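Local coordinates for protein SusD homolog (Bacteroides thetaiotaomicron, PDB 4MRU) that probably binds mucin O-glycans at the bacterial outer membrane as a SusD-like lipoprotein with a TPR-like helical fold, at residues 60-64 against 302-308; 114-118 against 129-133; 119-123 against 152-156; 288-294 against 309-313. One frame throughout, in Å; residues are numbered along the deposited sequence.

Contact 1. Residues 60-64 against 302-308; sequences ETRTG and FSDDDMI
The guanidinium of R62 meets segment 302-308 in two ways. I308 CD1 lies over one face, 3.8 Å from R62 NH2. D304 OD2 sits at the edge, in the guanidinium plane. R62 NH1 donates to D304 OD2 at 3.1 Å, and the bond is almost straight (173°). It is part of a salt bridge. The carboxylate is turned 67° from the guanidinium and is met on the anti side of OD2, somewhat out of its own plane. The chain of R62 starts away from the helix, and the bend at chi2 (-61°) helps bring its end back.

The other carboxylate oxygen takes two bonds from one residue. T63 OG1 donates to D304 OD1 at 2.6 Å, nearly along the C-O axis. T63 N reaches the same D304 OD1 at 2.9 Å, from above the carboxylate plane. A water joins D304 OD2 to G64 N. D304 is thus held on both oxygens at the start of helix 304-309. S303 and D306 form a capping box there. Apolar packing fills in beside the polar groups: T61 CB lies 3.9 Å from both M307 CB and I308 CG1.

The contact ties the loop after strand 58-60 to the first turn of helix 304-309. R62 NH2 bonds to W255 O, R62 NE makes a salt bridge with D257, and T61 OG1 bonds to K256 O. These residues lead into strand 258-260, which pairs antiparallel with strand 58-60.

Contact 2. Residues 114-118 against 129-133; sequences RVTIM and PYSKV
R114 and Y130 make a flat stack that carries most of this contact. The guanidinium lies on one face of the Y130 ring, with the planes 6° apart and the centres 3.8 Å apart. This is a cation-pi interaction: R114 CZ sits over the face, and R114 NH2 is placed over the ring centre. R114 CG is anti to the backbone N (chi1 169°) and the chain runs extended to NE, which carries the guanidinium out over the ring. Y130 comes in from the opposite direction.

Hydrogen bonding across the segments is slight. R114 NH2 gives a weak bond to Y130 O at 3.1 Å, bent to 121°. The stronger polar partners lie outside. R114 NH1 forms a salt bridge with E162, and Y130 OH bonds to the other oxygen of the same carboxylate. R114 NE is hydrogen-bonded to Y91 OH. E162 thus takes both members of the stack, one on each carboxylate oxygen, and helps fix how they lie.

Van der Waals packing completes the buried surroundings. M118 CB is 3.7 Å from Y130 CE1, and M118 CG lies at the ring edge, in its plane. The V115 CG2 methyl packs against the hydroxyl end of Y130, 3.5 Å from Y130 OH.

The stack fastens the loop after helix 104-125 back onto that helix. Y130 begins a type I beta turn there. Helix 152-173 brings M159 and E162 against the contact, while helix 81-100 provides Y91, Y94 as a further cation-pi partner, and T90 against M118.

Contact 3. Residues 119-123 against 152-156; sequences QRVTD and QKDVY
Segments 119-123 and 152-156 run antiparallel at 165°, with their axes 10.5 Å apart. They belong to helices 104-125 and 152-173, consecutive helices packed side by side in the TPR-like fold.

T122 points into the interface and meets three residues. Its CG2 lies 4.0 Å from V155 CG1 and 3.9 Å from Y156 CE1. Its OG1 stands anti to the backbone N (chi1 -176°), which turns it to the side of Q152, 3.4 Å from Q152 CG. The polar partner of T122 OG1 is G126 O, further along the chain. Q152 is extended and reaches across with its amide. Q152 NE2 gives a weak bond to T122 O at 3.0 Å, while Q152 OE1 accepts from W502 N.

The main polar link is made by D123. Its carboxylate is gripped on both oxygens. D123 OD2 receives Q119 NE2 at 2.8 Å from within the same helix, from above the carboxylate plane. It also forms a salt bridge with R209 of helix 192-209. D123 OD1 accepts from W502 NE1 as well as from Y156. This web of donors fixes the carboxylate in a buried setting and would probably favour its negative charge. The Y156 ring meets it edge-on, with the two planes 22° apart. Y156 OH donates to D123 OD1 at 2.5 Å, using the syn lone pair of that oxygen.

Contact 4. Residues 288-294 against 309-313; sequences QEGYYGM and TSYSN. With EDO (1,2-ethanediol), chain M.
S312 OG has two hydrogen-bond partners. Y292 N donates to S312 OG at 3.0 Å, and S312 OG also bonds to T281 O. The backbone returns the link: S312 N donates to Y292 O at 2.9 Å. The contact lies beside a short beta hairpin, strands 283-284 and 289-290. Segment 288-294 covers its second strand and the chain that leaves it, and this chain runs past the loop that follows helix 304-309.

Q288 adds a side-chain bond to that loop. Q288 NE2 donates to S310 O at 2.9 Å, nearly straight (174°) and in the plane of its own amide. The acceptor is met off the carbonyl plane. The same Q288 NE2 lies 3.2 Å above the plane of the Y292 ring, over its centre. On the opposite face sits O2 of a 1,2-ethanediol, probably from the crystallisation liquor. The other hydroxyl of the diol accepts from Y291 N. The Y292 ring is also held at its hydroxyl end, since E289 N donates to Y292 OH at 3.1 Å.

The Y311 ring lies between S310 CB of its own segment, toward the rim of one face, and M294 CB of the other segment. Its hydroxyl bonds to D383, and loop residues P384 and L385 touch its side chain. CG of Y311 stands anti to the carbonyl carbon (chi1 -56°), which lays the ring alongside G293 and M294. G293 O is 3.2 Å from Y311 CD1. Over the ring, M294 CB makes a CH-pi contact 3.8 Å from the centroid, 10° off the ring normal.

How the contacts relate
The contacts form two well-separated pairs, with contact 3 across the chain's centre from contacts 1 and 4. Contacts 2 and 3 have centres 8 Å apart, share helix 104-125 and touch where Y130 packs on V155. Their segments alternate along the chain. Contacts 1 and 4 have centres 13 Å apart, and helix 304-309 connects their later segments. The two pairs lie 36 to 39 Å apart between centres. Along the chain, contacts 2 and 3 fall between the two segments of contact 1. Contact 4 comes after both and alternates with contact 1. One pair joins helix 104-125 to the next helix and the loop between, probably within the TPR-like helical part. The other joins loops and short strands round helix 304-309.

Contact 1. Residues 60-64 against 302-308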
loop_
_atom_site.group_PDB
_atom_site.type_symbol
_atom_site.label_atom_id
_atom_site.label_comp_id
_atom_site.label_asym_id
_atom_site.label_seq_id
_atom_site.Cartn_x
_atom_site.Cartn_y
_atom_site.Cartn_z
ATOM N N GLU A 60 -16.212 3.037 6.239
ATOM C CA GLU A 60 -16.744 4.373 6.243
ATOM C C GLU A 60 -17.884 4.399 7.259
ATOM O O GLU A 60 -18.714 3.502 7.339
ATOM C CB GLU A 60 -17.212 4.766 4.828
ATOM C CG GLU A 60 -16.208 4.532 3.678
ATOM C CD GLU A 60 -16.521 3.337 2.803
ATOM O OE1 GLU A 60 -17.083 2.363 3.327
ATOM O OE2 GLU A 60 -16.167 3.369 1.595
ATOM N N THR A 61 -17.914 5.440 8.057
ATOM C CA THR A 61 -18.932 5.596 9.095
ATOM C C THR A 61 -20.173 6.283 8.631
ATOM O O THR A 61 -21.198 6.264 9.331
ATOM C CB THR A 61 -18.396 6.485 10.245
ATOM O OG1 THR A 61 -18.014 7.763 9.706
ATOM C CG2 THR A 61 -17.238 5.836 10.911
ATOM N N ARG A 62 -20.137 6.867 7.432
ATOM C CA ARG A 62 -21.251 7.707 6.998
ATOM C C ARG A 62 -22.325 6.892 6.284
ATOM O O ARG A 62 -22.172 6.546 5.116
ATOM C CB ARG A 62 -20.758 8.864 6.115
ATOM C CG ARG A 62 -19.786 9.787 6.868
ATOM C CD ARG A 62 -20.452 10.424 8.092
ATOM N NE ARG A 62 -19.491 11.118 8.938
ATOM C CZ ARG A 62 -19.761 11.642 10.124
ATOM N NH1 ARG A 62 -21.004 11.568 10.633
ATOM N NH2 ARG A 62 -18.778 12.255 10.799
ATOM N N THR A 63 -23.427 6.650 7.007
ATOM C CA THR A 63 -24.504 5.723 6.568
ATOM C C THR A 63 -25.306 6.287 5.425
ATOM O O THR A 63 -25.979 5.538 4.703
ATOM C CB THR A 63 -25.452 5.371 7.728
ATOM O OG1 THR A 63 -26.009 6.580 8.293
ATOM C CG2 THR A 63 -24.677 4.607 8.778
ATOM N N GLY A 64 -25.221 7.592 5.224
ATOM C CA GLY A 64 -25.863 8.215 4.078
ATOM C C GLY A 64 -25.148 7.981 2.764
ATOM O O GLY A 64 -25.713 8.225 1.711
ATOM N N PHE A 302 -28.062 1.731 11.028
ATOM C CA PHE A 302 -27.875 2.537 12.234
ATOM C C PHE A 302 -27.414 3.969 11.919
ATOM O O PHE A 302 -27.278 4.340 10.739
ATOM C CB PHE A 302 -26.910 1.781 13.143
ATOM C CG PHE A 302 -27.471 0.468 13.616
ATOM C CD1 PHE A 302 -28.706 0.412 14.258
ATOM C CD2 PHE A 302 -26.824 -0.716 13.340
ATOM C CE1 PHE A 302 -29.248 -0.802 14.657
ATOM C CE2 PHE A 302 -27.352 -1.926 13.742
ATOM C CZ PHE A 302 -28.555 -1.973 14.413
ATOM N N SER A 303 -27.194 4.766 12.975
ATOM C CA SER A 303 -26.796 6.170 12.837
ATOM C C SER A 303 -25.304 6.283 12.628
ATOM O O SER A 303 -24.555 5.359 12.923
ATOM C CB SER A 303 -27.208 6.981 14.074
ATOM O OG SER A 303 -26.396 6.692 15.232
ATOM N N ASP A 304 -24.868 7.401 12.066
ATOM C CA ASP A 304 -23.430 7.696 11.997
ATOM C C ASP A 304 -22.775 7.664 13.401
ATOM O O ASP A 304 -21.661 7.129 13.564
ATOM C CB ASP A 304 -23.184 9.051 11.340
ATOM C CG ASP A 304 -23.612 9.094 9.887
ATOM O OD1 ASP A 304 -24.158 8.112 9.377
ATOM O OD2 ASP A 304 -23.425 10.150 9.241
ATOM N N ASP A 305 -23.465 8.172 14.415
ATOM C CA ASP A 305 -22.902 8.189 15.762
ATOM C C ASP A 305 -22.667 6.771 16.269
ATOM O O ASP A 305 -21.658 6.511 16.908
ATOM C CB ASP A 305 -23.801 8.937 16.742
ATOM C CG ASP A 305 -23.080 9.270 18.042
ATOM O OD1 ASP A 305 -22.092 10.046 18.002
ATOM O OD2 ASP A 305 -23.489 8.740 19.103
ATOM N N ASP A 306 -23.599 5.862 15.957
ATOM C CA ASP A 306 -23.431 4.427 16.275
ATOM C C ASP A 306 -22.145 3.830 15.652
ATOM O O ASP A 306 -21.421 3.041 16.273
ATOM C CB ASP A 306 -24.638 3.608 15.771
ATOM C CG ASP A 306 -25.931 3.854 16.522
ATOM O OD1 ASP A 306 -25.871 4.180 17.704
ATOM O OD2 ASP A 306 -27.051 3.695 15.925
HETATM N N MSE A 307 -21.885 4.164 14.389
HETATM C CA MSE A 307 -20.711 3.659 13.652
HETATM C C MSE A 307 -19.451 4.271 14.188
HETATM O O MSE A 307 -18.429 3.620 14.258
HETATM C CB MSE A 307 -20.761 3.989 12.151
HETATM C CG MSE A 307 -21.993 3.516 11.391
HETATM SE SE MSE A 307 -22.156 1.534 11.424
HETATM C CE MSE A 307 -23.410 1.515 12.847
ATOM N N ILE A 308 -19.517 5.534 14.578
ATOM C CA ILE A 308 -18.349 6.249 15.084
ATOM C C ILE A 308 -17.970 5.760 16.480
ATOM O O ILE A 308 -16.819 5.547 16.762
ATOM C CB ILE A 308 -18.621 7.762 15.116
ATOM C CG1 ILE A 308 -18.601 8.325 13.692
ATOM C CG2 ILE A 308 -17.628 8.506 16.024
ATOM C CD1 ILE A 308 -19.295 9.669 13.577
HETATM O O HOH W 1 -24.161 9.896 6.612
#

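Contact 2. Residues 114-118 against 129-133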
loop_
_atom_site.group_PDB
_atom_site.type_symbol
_atom_site.label_atom_id
_atom_site.label_comp_id
_atom_site.label_asym_id
_atom_site.label_seq_id
_atom_site.Cartn_x
_atom_site.Cartn_y
_atom_site.Cartn_z
ATOM N N ARG A 114 9.261 10.469 -8.358
ATOM C CA ARG A 114 8.250 10.218 -9.369
ATOM C C ARG A 114 7.932 8.711 -9.478
ATOM O O ARG A 114 6.768 8.317 -9.570
ATOM C CB ARG A 114 8.679 10.782 -10.692
ATOM C CG ARG A 114 7.801 10.318 -11.846
ATOM C CD ARG A 114 8.110 11.190 -13.041
ATOM N NE ARG A 114 7.513 10.690 -14.273
ATOM C CZ ARG A 114 8.124 9.931 -15.166
ATOM N NH1 ARG A 114 9.382 9.497 -15.003
ATOM N NH2 ARG A 114 7.460 9.602 -16.260
ATOM N N VAL A 115 8.956 7.873 -9.493
ATOM C CA VAL A 115 8.721 6.460 -9.512
ATOM C C VAL A 115 7.907 6.059 -8.274
ATOM O O VAL A 115 6.965 5.286 -8.360
ATOM C CB VAL A 115 10.034 5.658 -9.545
ATOM C CG1 VAL A 115 9.764 4.193 -9.292
ATOM C CG2 VAL A 115 10.759 5.859 -10.876
ATOM N N THR A 116 8.302 6.539 -7.107
ATOM C CA THR A 116 7.628 6.147 -5.880
ATOM C C THR A 116 6.123 6.515 -5.915
ATOM O O THR A 116 5.284 5.737 -5.515
ATOM C CB THR A 116 8.339 6.795 -4.667
ATOM O OG1 THR A 116 9.724 6.430 -4.677
ATOM C CG2 THR A 116 7.694 6.381 -3.351
ATOM N N ILE A 117 5.797 7.719 -6.375
ATOM C CA ILE A 117 4.416 8.170 -6.488
ATOM C C ILE A 117 3.641 7.285 -7.458
ATOM O O ILE A 117 2.543 6.807 -7.177
ATOM C CB ILE A 117 4.358 9.617 -7.023
ATOM C CG1 ILE A 117 4.898 10.570 -5.988
ATOM C CG2 ILE A 117 2.925 10.005 -7.373
ATOM C CD1 ILE A 117 5.311 11.933 -6.532
HETATM N N MSE A 118 4.245 7.075 -8.622
HETATM C CA MSE A 118 3.517 6.468 -9.714
HETATM C C MSE A 118 3.493 4.946 -9.676
HETATM O O MSE A 118 2.646 4.330 -10.343
HETATM C CB MSE A 118 4.143 6.910 -11.025
HETATM C CG MSE A 118 3.977 8.410 -11.274
HETATM SE SE MSE A 118 2.055 8.915 -11.344
HETATM C CE MSE A 118 2.222 10.875 -11.118
ATOM N N PRO A 129 -0.724 6.978 -18.072
ATOM C CA PRO A 129 0.222 7.931 -18.648
ATOM C C PRO A 129 1.463 7.986 -17.774
ATOM O O PRO A 129 1.345 7.994 -16.578
ATOM C CB PRO A 129 -0.521 9.258 -18.589
ATOM C CG PRO A 129 -1.948 8.915 -18.335
ATOM C CD PRO A 129 -1.956 7.627 -17.600
ATOM N N TYR A 130 2.627 7.874 -18.384
ATOM C CA TYR A 130 3.863 7.851 -17.674
ATOM C C TYR A 130 4.989 8.381 -18.595
ATOM O O TYR A 130 5.340 9.534 -18.495
ATOM C CB TYR A 130 4.206 6.443 -17.150
ATOM C CG TYR A 130 5.391 6.505 -16.166
ATOM C CD1 TYR A 130 5.249 7.079 -14.913
ATOM C CD2 TYR A 130 6.619 5.960 -16.485
ATOM C CE1 TYR A 130 6.317 7.146 -14.007
ATOM C CE2 TYR A 130 7.667 5.987 -15.587
ATOM C CZ TYR A 130 7.525 6.606 -14.371
ATOM O OH TYR A 130 8.564 6.679 -13.495
ATOM N N SER A 131 5.498 7.573 -19.524
ATOM C CA SER A 131 6.641 7.991 -20.365
ATOM C C SER A 131 6.326 9.144 -21.345
ATOM O O SER A 131 7.220 9.879 -21.743
ATOM C CB SER A 131 7.242 6.788 -21.147
ATOM O OG SER A 131 6.324 6.313 -22.133
ATOM N N LYS A 132 5.075 9.292 -21.755
ATOM C CA LYS A 132 4.722 10.292 -22.783
ATOM C C LYS A 132 4.020 11.507 -22.201
ATOM O O LYS A 132 3.379 12.261 -22.923
ATOM C CB LYS A 132 3.838 9.646 -23.850
ATOM C CG LYS A 132 4.562 8.533 -24.611
ATOM C CD LYS A 132 3.577 7.654 -25.335
ATOM C CE LYS A 132 4.288 6.627 -26.195
ATOM N NZ LYS A 132 3.278 5.818 -26.914
ATOM N N VAL A 133 4.100 11.692 -20.893
ATOM C CA VAL A 133 3.543 12.895 -20.303
ATOM C C VAL A 133 4.468 14.066 -20.662
ATOM O O VAL A 133 5.676 13.964 -20.479
ATOM C CB VAL A 133 3.372 12.746 -18.792
ATOM C CG1 VAL A 133 2.875 14.049 -18.192
ATOM C CG2 VAL A 133 2.394 11.601 -18.496
#

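Contact 3. Residues 119-123 against 152-156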
loop_
_atom_site.group_PDB
_atom_site.type_symbol
_atom_site.label_atom_id
_atom_site.label_comp_id
_atom_site.label_asym_id
_atom_site.label_seq_id
_atom_site.Cartn_x
_atom_site.Cartn_y
_atom_site.Cartn_z
ATOM N N GLN A 119 4.397 4.314 -8.934
ATOM C CA GLN A 119 4.290 2.860 -8.718
ATOM C C GLN A 119 2.903 2.521 -8.143
ATOM O O GLN A 119 2.245 1.542 -8.546
ATOM C CB GLN A 119 5.423 2.339 -7.815
ATOM C CG GLN A 119 5.313 0.872 -7.363
ATOM C CD GLN A 119 4.793 0.786 -5.944
ATOM O OE1 GLN A 119 5.515 1.074 -4.995
ATOM N NE2 GLN A 119 3.527 0.431 -5.788
ATOM N N ARG A 120 2.428 3.354 -7.239
ATOM C CA ARG A 120 1.139 3.149 -6.603
ATOM C C ARG A 120 0.024 3.330 -7.640
ATOM O O ARG A 120 -0.934 2.553 -7.694
ATOM C CB ARG A 120 0.937 4.105 -5.447
ATOM C CG ARG A 120 1.732 3.781 -4.187
ATOM C CD ARG A 120 2.058 5.006 -3.381
ATOM N NE ARG A 120 0.877 5.860 -3.150
ATOM C CZ ARG A 120 -0.008 5.658 -2.177
ATOM N NH1 ARG A 120 0.097 4.603 -1.363
ATOM N NH2 ARG A 120 -1.027 6.459 -2.065
ATOM N N VAL A 121 0.139 4.359 -8.459
ATOM C CA VAL A 121 -0.912 4.660 -9.419
ATOM C C VAL A 121 -1.057 3.570 -10.480
ATOM O O VAL A 121 -2.160 3.155 -10.785
ATOM C CB VAL A 121 -0.670 6.033 -10.089
ATOM C CG1 VAL A 121 -1.752 6.366 -11.089
ATOM C CG2 VAL A 121 -0.601 7.120 -9.003
ATOM N N THR A 122 0.048 3.083 -11.052
ATOM C CA THR A 122 -0.099 2.007 -12.013
ATOM C C THR A 122 -0.633 0.729 -11.318
ATOM O O THR A 122 -1.395 -0.010 -11.934
ATOM C CB THR A 122 1.173 1.668 -12.822
ATOM O OG1 THR A 122 0.846 0.648 -13.789
ATOM C CG2 THR A 122 2.291 1.180 -11.974
ATOM N N ASP A 123 -0.239 0.481 -10.085
ATOM C CA ASP A 123 -0.767 -0.694 -9.369
ATOM C C ASP A 123 -2.275 -0.627 -9.152
ATOM O O ASP A 123 -2.948 -1.668 -9.156
ATOM C CB ASP A 123 -0.072 -0.898 -8.019
ATOM C CG ASP A 123 1.322 -1.505 -8.158
ATOM O OD1 ASP A 123 1.712 -1.885 -9.286
ATOM O OD2 ASP A 123 2.018 -1.560 -7.130
ATOM N N GLN A 152 1.079 -1.345 -18.333
ATOM C CA GLN A 152 1.666 -1.511 -17.010
ATOM C C GLN A 152 3.055 -2.140 -17.125
ATOM O O GLN A 152 3.988 -1.737 -16.408
ATOM C CB GLN A 152 0.801 -2.351 -16.101
ATOM C CG GLN A 152 1.361 -2.532 -14.712
ATOM C CD GLN A 152 0.421 -3.292 -13.782
ATOM O OE1 GLN A 152 0.276 -4.503 -13.891
ATOM N NE2 GLN A 152 -0.216 -2.579 -12.850
ATOM N N LYS A 153 3.221 -3.082 -18.042
ATOM C CA LYS A 153 4.551 -3.695 -18.220
ATOM C C LYS A 153 5.586 -2.630 -18.576
ATOM O O LYS A 153 6.709 -2.627 -18.035
ATOM C CB LYS A 153 4.525 -4.789 -19.290
ATOM C CG LYS A 153 5.882 -5.438 -19.490
ATOM C CD LYS A 153 5.991 -6.320 -20.698
ATOM C CE LYS A 153 5.743 -7.799 -20.444
ATOM N NZ LYS A 153 6.525 -8.612 -21.428
ATOM N N ASP A 154 5.235 -1.763 -19.503
ATOM C CA ASP A 154 6.154 -0.696 -19.927
ATOM C C ASP A 154 6.366 0.334 -18.835
ATOM O O ASP A 154 7.478 0.895 -18.710
ATOM C CB ASP A 154 5.668 -0.013 -21.206
ATOM C CG ASP A 154 5.867 -0.896 -22.454
ATOM O OD1 ASP A 154 6.627 -1.879 -22.433
ATOM O OD2 ASP A 154 5.273 -0.565 -23.464
ATOM N N VAL A 155 5.351 0.579 -18.019
ATOM C CA VAL A 155 5.596 1.446 -16.876
ATOM C C VAL A 155 6.645 0.843 -15.928
ATOM O O VAL A 155 7.584 1.543 -15.538
ATOM C CB VAL A 155 4.325 1.764 -16.102
ATOM C CG1 VAL A 155 4.655 2.613 -14.897
ATOM C CG2 VAL A 155 3.360 2.537 -16.988
ATOM N N TYR A 156 6.466 -0.421 -15.518
ATOM C CA TYR A 156 7.410 -1.069 -14.596
ATOM C C TYR A 156 8.814 -1.112 -15.195
ATOM O O TYR A 156 9.789 -0.770 -14.529
ATOM C CB TYR A 156 6.920 -2.467 -14.233
ATOM C CG TYR A 156 6.165 -2.521 -12.941
ATOM C CD1 TYR A 156 4.817 -2.154 -12.859
ATOM C CD2 TYR A 156 6.795 -2.917 -11.761
ATOM C CE1 TYR A 156 4.152 -2.211 -11.633
ATOM C CE2 TYR A 156 6.132 -2.931 -10.547
ATOM C CZ TYR A 156 4.813 -2.569 -10.486
ATOM O OH TYR A 156 4.149 -2.635 -9.262
#

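Contact 4. Residues 288-294 against 309-313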
loop_
_atom_site.group_PDB
_atom_site.type_symbol
_atom_site.label_atom_id
_atom_site.label_comp_id
_atom_site.label_asym_id
_atom_site.label_seq_id
_atom_site.Cartn_x
_atom_site.Cartn_y
_atom_site.Cartn_z
ATOM N N GLN A 288 -19.379 -3.076 25.797
ATOM C CA GLN A 288 -18.115 -3.152 25.075
ATOM C C GLN A 288 -16.847 -2.779 25.919
ATOM O O GLN A 288 -16.818 -1.753 26.602
ATOM C CB GLN A 288 -18.202 -2.215 23.868
ATOM C CG GLN A 288 -19.237 -2.671 22.813
ATOM C CD GLN A 288 -19.164 -1.912 21.468
ATOM O OE1 GLN A 288 -20.020 -1.112 21.160
ATOM N NE2 GLN A 288 -18.137 -2.165 20.695
ATOM N N GLU A 289 -15.793 -3.576 25.834
ATOM C CA GLU A 289 -14.469 -3.144 26.331
ATOM C C GLU A 289 -13.400 -3.828 25.485
ATOM O O GLU A 289 -13.237 -5.033 25.600
ATOM C CB GLU A 289 -14.293 -3.471 27.806
ATOM N N GLY A 290 -12.761 -3.119 24.543
ATOM C CA GLY A 290 -11.744 -3.761 23.732
ATOM C C GLY A 290 -11.647 -3.202 22.341
ATOM O O GLY A 290 -12.005 -2.047 22.106
ATOM N N TYR A 291 -11.198 -4.054 21.400
ATOM C CA TYR A 291 -10.976 -3.661 20.032
ATOM C C TYR A 291 -12.090 -4.257 19.162
ATOM O O TYR A 291 -12.349 -5.447 19.231
ATOM C CB TYR A 291 -9.637 -4.165 19.583
ATOM C CG TYR A 291 -8.525 -3.643 20.483
ATOM C CD1 TYR A 291 -8.102 -2.334 20.371
ATOM C CD2 TYR A 291 -7.909 -4.462 21.407
ATOM C CE1 TYR A 291 -7.097 -1.831 21.192
ATOM C CE2 TYR A 291 -6.891 -3.978 22.255
ATOM C CZ TYR A 291 -6.494 -2.669 22.142
ATOM O OH TYR A 291 -5.480 -2.175 22.911
ATOM N N TYR A 292 -12.763 -3.403 18.406
ATOM C CA TYR A 292 -13.920 -3.787 17.595
ATOM C C TYR A 292 -13.787 -3.207 16.195
ATOM O O TYR A 292 -13.353 -2.051 16.013
ATOM C CB TYR A 292 -15.195 -3.275 18.236
ATOM C CG TYR A 292 -15.509 -3.852 19.587
ATOM C CD1 TYR A 292 -15.038 -3.237 20.738
ATOM C CD2 TYR A 292 -16.285 -5.015 19.730
ATOM C CE1 TYR A 292 -15.303 -3.756 21.981
ATOM C CE2 TYR A 292 -16.596 -5.523 21.002
ATOM C CZ TYR A 292 -16.111 -4.880 22.118
ATOM O OH TYR A 292 -16.320 -5.357 23.404
ATOM N N GLY A 293 -14.164 -4.009 15.212
ATOM C CA GLY A 293 -14.060 -3.637 13.815
ATOM C C GLY A 293 -15.401 -3.650 13.149
ATOM O O GLY A 293 -16.293 -4.378 13.583
HETATM N N MSE A 294 -15.532 -2.800 12.125
HETATM C CA MSE A 294 -16.755 -2.666 11.354
HETATM C C MSE A 294 -16.660 -3.509 10.093
HETATM O O MSE A 294 -15.637 -3.528 9.415
HETATM C CB MSE A 294 -16.931 -1.177 11.010
HETATM C CG MSE A 294 -18.212 -0.825 10.253
HETATM SE SE MSE A 294 -17.933 0.787 9.105
HETATM C CE MSE A 294 -17.038 1.921 10.409
ATOM N N THR A 309 -18.962 5.504 17.327
ATOM C CA THR A 309 -18.682 5.167 18.740
ATOM C C THR A 309 -18.591 3.663 19.034
ATOM O O THR A 309 -18.053 3.291 20.057
ATOM C CB THR A 309 -19.727 5.788 19.685
ATOM O OG1 THR A 309 -21.032 5.317 19.337
ATOM C CG2 THR A 309 -19.692 7.355 19.633
ATOM N N SER A 310 -19.084 2.808 18.152
ATOM C CA SER A 310 -19.140 1.371 18.456
ATOM C C SER A 310 -17.936 0.580 17.965
ATOM O O SER A 310 -17.817 -0.618 18.246
ATOM C CB SER A 310 -20.386 0.772 17.832
ATOM O OG SER A 310 -21.516 1.419 18.374
ATOM N N TYR A 311 -17.093 1.228 17.160
ATOM C CA TYR A 311 -15.939 0.583 16.552
ATOM C C TYR A 311 -14.660 1.360 16.858
ATOM O O TYR A 311 -14.675 2.562 16.991
ATOM C CB TYR A 311 -16.128 0.452 15.032
ATOM C CG TYR A 311 -17.394 -0.288 14.734
ATOM C CD1 TYR A 311 -17.463 -1.663 14.890
ATOM C CD2 TYR A 311 -18.516 0.382 14.281
ATOM C CE1 TYR A 311 -18.639 -2.351 14.646
ATOM C CE2 TYR A 311 -19.695 -0.289 14.039
ATOM C CZ TYR A 311 -19.759 -1.662 14.232
ATOM O OH TYR A 311 -20.932 -2.338 13.991
ATOM N N SER A 312 -13.569 0.625 16.972
ATOM C CA SER A 312 -12.251 1.198 17.197
ATOM C C SER A 312 -11.885 2.175 16.079
ATOM O O SER A 312 -12.236 1.953 14.924
ATOM C CB SER A 312 -11.202 0.083 17.272
ATOM O OG SER A 312 -11.378 -0.712 18.408
ATOM N N ASN A 313 -11.123 3.195 16.446
ATOM C CA ASN A 313 -10.406 4.065 15.520
ATOM C C ASN A 313 -8.968 3.610 15.391
ATOM O O ASN A 313 -8.481 2.859 16.222
ATOM C CB ASN A 313 -10.423 5.500 16.057
ATOM C CG ASN A 313 -10.038 6.543 15.026
ATOM O OD1 ASN A 313 -9.769 6.256 13.870
ATOM N ND2 ASN A 313 -9.991 7.768 15.469
HETATM C C1 EDO M . -11.087 -8.057 22.523
HETATM O O1 EDO M . -10.842 -6.660 22.407
HETATM C C2 EDO M . -12.494 -8.206 23.057
HETATM O O2 EDO M . -13.285 -7.470 22.130
#